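Local atomic coordinates of NIPSNAP domain-containing protein (Burkholderia xenovorans, PDB entry 5KAK), a protein that is of unknown function but belongs to the NipSnap family, whose domain is related to the dimeric alpha-beta barrel proteins. Residues I35-P40 and D121-R125; I15-R19 and P94-R98. One frame throughout, in Å; residues are numbered along the deposited sequence. Where two conformers were deposited one is given.

Interaction 1. Residues I35-P40 and D121-R125; sequences IAIQRP and DEHAR
The guanidinium of Arg-125 takes Ile-35 CG2 and Arg-39 NH2 over one face, Arg-39 NH2 lying 3.6 Å above it and offset toward the rim, while Glu-122 OE2 and water 2 sit at its edge, in plane. In the conformer given for Arg-39, its guanidinium has Ile-35 CG1 on one face and water 1 at the edge, and the two planes stand 72° apart. Here helix 119-123 and the residues after it dock on helix 23-42 of a ferredoxin-like alpha-beta domain. Arg-39 NH2 comes 3.7 Å from Arg-125 NE, a like-charge approach probably eased by Glu-122: OE2 is salt-bridged to Arg-125, and OE1, bonded also to Trp-117, accepts a hydrogen bond from water 1, which accepts from Arg-39 NE. Arg-39 also meets the Phe-109 carbonyl of the second subunit and the Trp-117 ring, Arg-125 the Glu-31 carbonyl. A bend at chi2 (69°) brings the Glu-122 carboxylate over Ala-36, where OE2 comes within 3.2 Å of CB. Water 2 bridges the segments, accepting from both Ala-36 N and Arg-125 NH1. The Arg-125 NH1 salt bridge reaches the syn side of Glu-122 OE2 at 3.1 Å, 23° out of the carboxylate plane.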
loop_
_atom_site.group_PDB
_atom_site.type_symbol
_atom_site.label_atom_id
_atom_site.label_comp_id
_atom_site.label_asym_id
_atom_site.label_seq_id
_atom_site.Cartn_x
_atom_site.Cartn_y
_atom_site.Cartn_z
ATOM N N ILE E 35 -5.100 -29.228 -10.318
ATOM C CA ILE E 35 -3.915 -29.100 -11.161
ATOM C C ILE E 35 -3.988 -30.079 -12.325
ATOM O O ILE E 35 -3.460 -29.795 -13.410
ATOM C CB ILE E 35 -2.626 -29.265 -10.328
ATOM C CG1 ILE E 35 -1.438 -28.608 -11.039
ATOM C CG2 ILE E 35 -2.336 -30.737 -10.034
ATOM C CD1 ILE E 35 -1.569 -27.086 -11.191
ATOM N N ALA E 36 -4.671 -31.215 -12.143
ATOM C CA ALA E 36 -4.868 -32.152 -13.242
ATOM C C ALA E 36 -5.680 -31.522 -14.359
ATOM O O ALA E 36 -5.556 -31.923 -15.521
ATOM C CB ALA E 36 -5.562 -33.418 -12.741
ATOM N N ILE E 37 -6.534 -30.557 -14.023
ATOM C CA ILE E 37 -7.257 -29.809 -15.043
ATOM C C ILE E 37 -6.357 -28.753 -15.667
ATOM O O ILE E 37 -6.249 -28.650 -16.894
ATOM C CB ILE E 37 -8.514 -29.154 -14.445
ATOM C CG1 ILE E 37 -9.422 -30.180 -13.791
ATOM C CG2 ILE E 37 -9.276 -28.391 -15.512
ATOM C CD1 ILE E 37 -10.538 -29.542 -13.001
ATOM N N GLN E 38 -5.704 -27.947 -14.819
ATOM C CA GLN E 38 -5.122 -26.696 -15.283
ATOM C C GLN E 38 -3.758 -26.885 -15.932
ATOM O O GLN E 38 -3.484 -26.282 -16.969
ATOM C CB GLN E 38 -5.027 -25.708 -14.116
ATOM C CG GLN E 38 -4.517 -24.322 -14.514
ATOM C CD GLN E 38 -4.269 -23.423 -13.316
ATOM O OE1 GLN E 38 -3.887 -23.893 -12.247
ATOM N NE2 GLN E 38 -4.500 -22.125 -13.485
ATOM N N ARG E 39 -2.897 -27.714 -15.351
ATOM C CA ARG E 39 -1.537 -27.820 -15.873
ATOM C C ARG E 39 -1.466 -28.329 -17.309
ATOM O O ARG E 39 -0.672 -27.770 -18.086
ATOM C CB ARG E 39 -0.685 -28.700 -14.950
ATOM C CG ARG E 39 0.776 -28.789 -15.392
ATOM C CD ARG E 39 1.684 -29.193 -14.249
ATOM N NE ARG E 39 1.066 -30.204 -13.402
ATOM C CZ ARG E 39 1.609 -30.674 -12.283
ATOM N NH1 ARG E 39 2.790 -30.232 -11.882
ATOM N NH2 ARG E 39 0.969 -31.589 -11.569
ATOM N N PRO E 40 -2.228 -29.342 -17.736
ATOM C CA PRO E 40 -2.094 -29.773 -19.137
ATOM C C PRO E 40 -2.502 -28.702 -20.132
ATOM O O PRO E 40 -1.970 -28.673 -21.248
ATOM C CB PRO E 40 -3.022 -30.994 -19.230
ATOM C CG PRO E 40 -3.290 -31.403 -17.809
ATOM C CD PRO E 40 -3.227 -30.147 -17.011
ATOM N N ASP E 121 3.557 -37.446 -17.653
ATOM C CA ASP E 121 3.774 -36.786 -16.371
ATOM C C ASP E 121 2.574 -36.964 -15.448
ATOM O O ASP E 121 2.741 -37.228 -14.252
ATOM C CB ASP E 121 4.062 -35.300 -16.596
ATOM C CG ASP E 121 5.205 -35.067 -17.561
ATOM O OD1 ASP E 121 6.291 -35.642 -17.335
ATOM O OD2 ASP E 121 5.018 -34.315 -18.543
ATOM N N GLU E 122 1.361 -36.830 -15.991
ATOM C CA GLU E 122 0.161 -36.919 -15.165
ATOM C C GLU E 122 -0.008 -38.314 -14.572
ATOM O O GLU E 122 -0.460 -38.460 -13.431
ATOM C CB GLU E 122 -1.071 -36.542 -15.992
ATOM C CG GLU E 122 -2.332 -36.309 -15.171
ATOM C CD GLU E 122 -2.232 -35.053 -14.326
ATOM O OE1 GLU E 122 -1.533 -34.116 -14.759
ATOM O OE2 GLU E 122 -2.832 -35.008 -13.230
ATOM N N HIS E 123 0.360 -39.350 -15.330
ATOM C CA HIS E 123 0.052 -40.716 -14.917
ATOM C C HIS E 123 0.897 -41.153 -13.725
ATOM O O HIS E 123 0.420 -41.903 -12.864
ATOM C CB HIS E 123 0.247 -41.674 -16.093
ATOM C CG HIS E 123 -0.681 -41.419 -17.239
ATOM N ND1 HIS E 123 -1.723 -40.519 -17.167
ATOM C CD2 HIS E 123 -0.725 -41.944 -18.486
ATOM C CE1 HIS E 123 -2.368 -40.501 -18.320
ATOM N NE2 HIS E 123 -1.782 -41.358 -19.137
ATOM N N ALA E 124 2.149 -40.704 -13.656
ATOM C CA ALA E 124 3.061 -41.128 -12.603
ATOM C C ALA E 124 3.198 -40.096 -11.489
ATOM O O ALA E 124 4.168 -40.148 -10.725
ATOM C CB ALA E 124 4.433 -41.452 -13.195
ATOM N N ARG E 125 2.250 -39.166 -11.382
ATOM C CA ARG E 125 2.282 -38.127 -10.352
ATOM C C ARG E 125 2.440 -38.699 -8.946
ATOM O O ARG E 125 1.998 -39.811 -8.664
ATOM C CB ARG E 125 1.013 -37.270 -10.410
ATOM C CG ARG E 125 1.056 -36.147 -11.430
ATOM C CD ARG E 125 -0.179 -35.259 -11.324
ATOM N NE ARG E 125 -0.310 -34.639 -10.007
ATOM C CZ ARG E 125 -1.434 -34.094 -9.551
ATOM N NH1 ARG E 125 -2.522 -34.098 -10.307
ATOM N NH2 ARG E 125 -1.472 -33.552 -8.338
HETATM O O HOH W 1 -1.165 -31.685 -13.290
HETATM O O HOH W 2 -5.020 -32.901 -9.528
#

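Interaction 2. Residues I15-R19 and P94-R98; sequences IYDLR and PLLVR
Asp-17 and Arg-98 lean across one another on one face of the sheet, carboxylate and guanidinium planes 59° apart, and form a long salt bridge of 3.5 Å between OD2 and NH1. The carboxylate lies at the guanidinium edge, and a turn at chi3 (-55°) folds the arginine back to it; OD1 is held by Gln-58. Beneath them runs a classic beta bulge between antiparallel strands 10-18 and 96-106. Val-97 N and Arg-98 N both donate to Asp-17 O, at 2.9 and 3.2 Å, and Asp-17 N returns a bond of 2.8 Å to Arg-98 O.

Past the bulge the leucines diverge at their CB atoms, yet Leu-18 CD2 meets Leu-96 CD2 at 3.9 Å as the two chains slant past each other. Leu-96 runs beside Tyr-16, pointing the same way, and touches its CD2 with the same methyl. Tyr-16 and Leu-18 also pack on Phe-26 of helix 23-42. At the far end Arg-19 N bonds to Leu-95 O, and the arginine, bent at chi3 (80°), lays one guanidinium face over Leu-95 CD2, which lies 3.2 Å from NH2.

The bulge thus lets one carbonyl serve two amides where the chain turns a corner at Val-97. The ion pair is a loose one, added to these backbone bonds; a carboxylate so near the Arg-98 guanidinium would probably ease its approach to the like-charged Arg-98 of the third subunit.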
loop_
_atom_site.group_PDB
_atom_site.type_symbol
_atom_site.label_atom_id
_atom_site.label_comp_id
_atom_site.label_asym_id
_atom_site.label_seq_id
_atom_site.Cartn_x
_atom_site.Cartn_y
_atom_site.Cartn_z
ATOM N N ILE E 15 -0.680 -13.918 -8.135
ATOM C CA ILE E 15 -0.561 -13.784 -6.687
ATOM C C ILE E 15 -1.975 -13.656 -6.133
ATOM O O ILE E 15 -2.652 -12.651 -6.392
ATOM C CB ILE E 15 0.289 -12.563 -6.302
ATOM C CG1 ILE E 15 1.683 -12.617 -6.954
ATOM C CG2 ILE E 15 0.348 -12.422 -4.799
ATOM C CD1 ILE E 15 2.442 -11.290 -6.863
ATOM N N TYR E 16 -2.447 -14.682 -5.415
ATOM C CA TYR E 16 -3.782 -14.653 -4.832
ATOM C C TYR E 16 -3.700 -14.525 -3.322
ATOM O O TYR E 16 -2.993 -15.296 -2.657
ATOM C CB TYR E 16 -4.584 -15.909 -5.161
ATOM C CG TYR E 16 -4.792 -16.249 -6.612
ATOM C CD1 TYR E 16 -4.596 -15.314 -7.633
ATOM C CD2 TYR E 16 -5.230 -17.507 -6.949
ATOM C CE1 TYR E 16 -4.811 -15.665 -8.955
ATOM C CE2 TYR E 16 -5.451 -17.863 -8.249
ATOM C CZ TYR E 16 -5.235 -16.947 -9.254
ATOM O OH TYR E 16 -5.467 -17.367 -10.549
ATOM N N ASP E 17 -4.414 -13.552 -2.780
ATOM C CA ASP E 17 -4.574 -13.460 -1.340
ATOM C C ASP E 17 -5.850 -14.191 -0.948
ATOM O O ASP E 17 -6.899 -13.970 -1.548
ATOM C CB ASP E 17 -4.619 -12.011 -0.891
ATOM C CG ASP E 17 -3.340 -11.268 -1.209
ATOM O OD1 ASP E 17 -2.269 -11.715 -0.755
ATOM O OD2 ASP E 17 -3.409 -10.256 -1.934
ATOM N N LEU E 18 -5.748 -15.051 0.058
ATOM C CA LEU E 18 -6.827 -15.945 0.456
ATOM C C LEU E 18 -7.419 -15.530 1.794
ATOM O O LEU E 18 -6.814 -14.774 2.554
ATOM C CB LEU E 18 -6.314 -17.388 0.553
ATOM C CG LEU E 18 -5.677 -17.877 -0.749
ATOM C CD1 LEU E 18 -5.158 -19.291 -0.611
ATOM C CD2 LEU E 18 -6.717 -17.815 -1.833
ATOM N N ARG E 19 -8.611 -16.074 2.083
ATOM C CA ARG E 19 -9.207 -16.008 3.409
ATOM C C ARG E 19 -8.176 -16.499 4.424
ATOM O O ARG E 19 -7.365 -17.378 4.103
ATOM C CB ARG E 19 -10.480 -16.869 3.422
ATOM C CG ARG E 19 -11.112 -17.117 4.773
ATOM C CD ARG E 19 -12.306 -18.045 4.626
ATOM N NE ARG E 19 -11.929 -19.455 4.513
ATOM C CZ ARG E 19 -12.759 -20.410 4.091
ATOM N NH1 ARG E 19 -13.993 -20.091 3.725
ATOM N NH2 ARG E 19 -12.358 -21.677 4.026
ATOM N N PRO E 94 -14.721 -19.579 -3.024
ATOM C CA PRO E 94 -14.976 -19.157 -1.635
ATOM C C PRO E 94 -13.728 -18.820 -0.831
ATOM O O PRO E 94 -13.861 -18.232 0.257
ATOM C CB PRO E 94 -15.697 -20.363 -1.026
ATOM C CG PRO E 94 -16.211 -21.139 -2.201
ATOM C CD PRO E 94 -15.203 -20.953 -3.264
ATOM N N LEU E 95 -12.537 -19.164 -1.310
ATOM C CA LEU E 95 -11.311 -18.907 -0.570
ATOM C C LEU E 95 -10.617 -17.638 -1.018
ATOM O O LEU E 95 -9.672 -17.205 -0.346
ATOM C CB LEU E 95 -10.334 -20.082 -0.709
ATOM C CG LEU E 95 -10.847 -21.496 -0.447
ATOM C CD1 LEU E 95 -9.841 -22.548 -0.919
ATOM C CD2 LEU E 95 -11.133 -21.679 1.033
ATOM N N LEU E 96 -11.079 -17.028 -2.112
ATOM C CA LEU E 96 -10.399 -15.884 -2.711
ATOM C C LEU E 96 -10.795 -14.575 -2.037
ATOM O O LEU E 96 -11.952 -14.377 -1.651
ATOM C CB LEU E 96 -10.728 -15.809 -4.200
ATOM C CG LEU E 96 -10.328 -17.035 -5.011
ATOM C CD1 LEU E 96 -10.860 -16.935 -6.439
ATOM C CD2 LEU E 96 -8.823 -17.138 -5.009
ATOM N N VAL E 97 -9.800 -13.707 -1.847
ATOM C CA VAL E 97 -10.007 -12.346 -1.366
ATOM C C VAL E 97 -9.535 -11.319 -2.385
ATOM O O VAL E 97 -10.235 -10.329 -2.655
ATOM C CB VAL E 97 -9.310 -12.121 -0.003
ATOM C CG1 VAL E 97 -9.304 -10.653 0.364
ATOM C CG2 VAL E 97 -9.980 -12.949 1.094
ATOM N N ARG E 98 -8.369 -11.540 -2.980
ATOM C CA ARG E 98 -7.770 -10.578 -3.899
ATOM C C ARG E 98 -6.859 -11.317 -4.863
ATOM O O ARG E 98 -6.191 -12.282 -4.475
ATOM C CB ARG E 98 -6.985 -9.523 -3.116
ATOM C CG ARG E 98 -6.233 -8.501 -3.941
ATOM C CD ARG E 98 -5.506 -7.546 -3.008
ATOM N NE ARG E 98 -6.429 -6.935 -2.050
ATOM C CZ ARG E 98 -6.574 -7.320 -0.781
ATOM N NH1 ARG E 98 -5.851 -8.322 -0.292
ATOM N NH2 ARG E 98 -7.453 -6.706 -0.003
#

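How the interactions relate
Helix 23-42 serves both places: interaction 1 uses its C-terminal part, while Phe-26 near its start covers leucines of interaction 2. Strand 10-18 precedes this helix and strand 96-106 precedes helix 119-123, so the segments alternate along the chain, yet the contacts lie on opposite sides of its centre, about 23 Å apart between centres. Both are only partly buried. Residues 15-19 and 94-98 are joined directly by backbone hydrogen bonds within the sheet, burying 489 Å². Residues 35-40 and 121-125 bury 209 Å² and have no direct hydrogen bond between them, relying on waters and side chains. Interaction 1 meets the second subunit, interaction 2 the third and fourth.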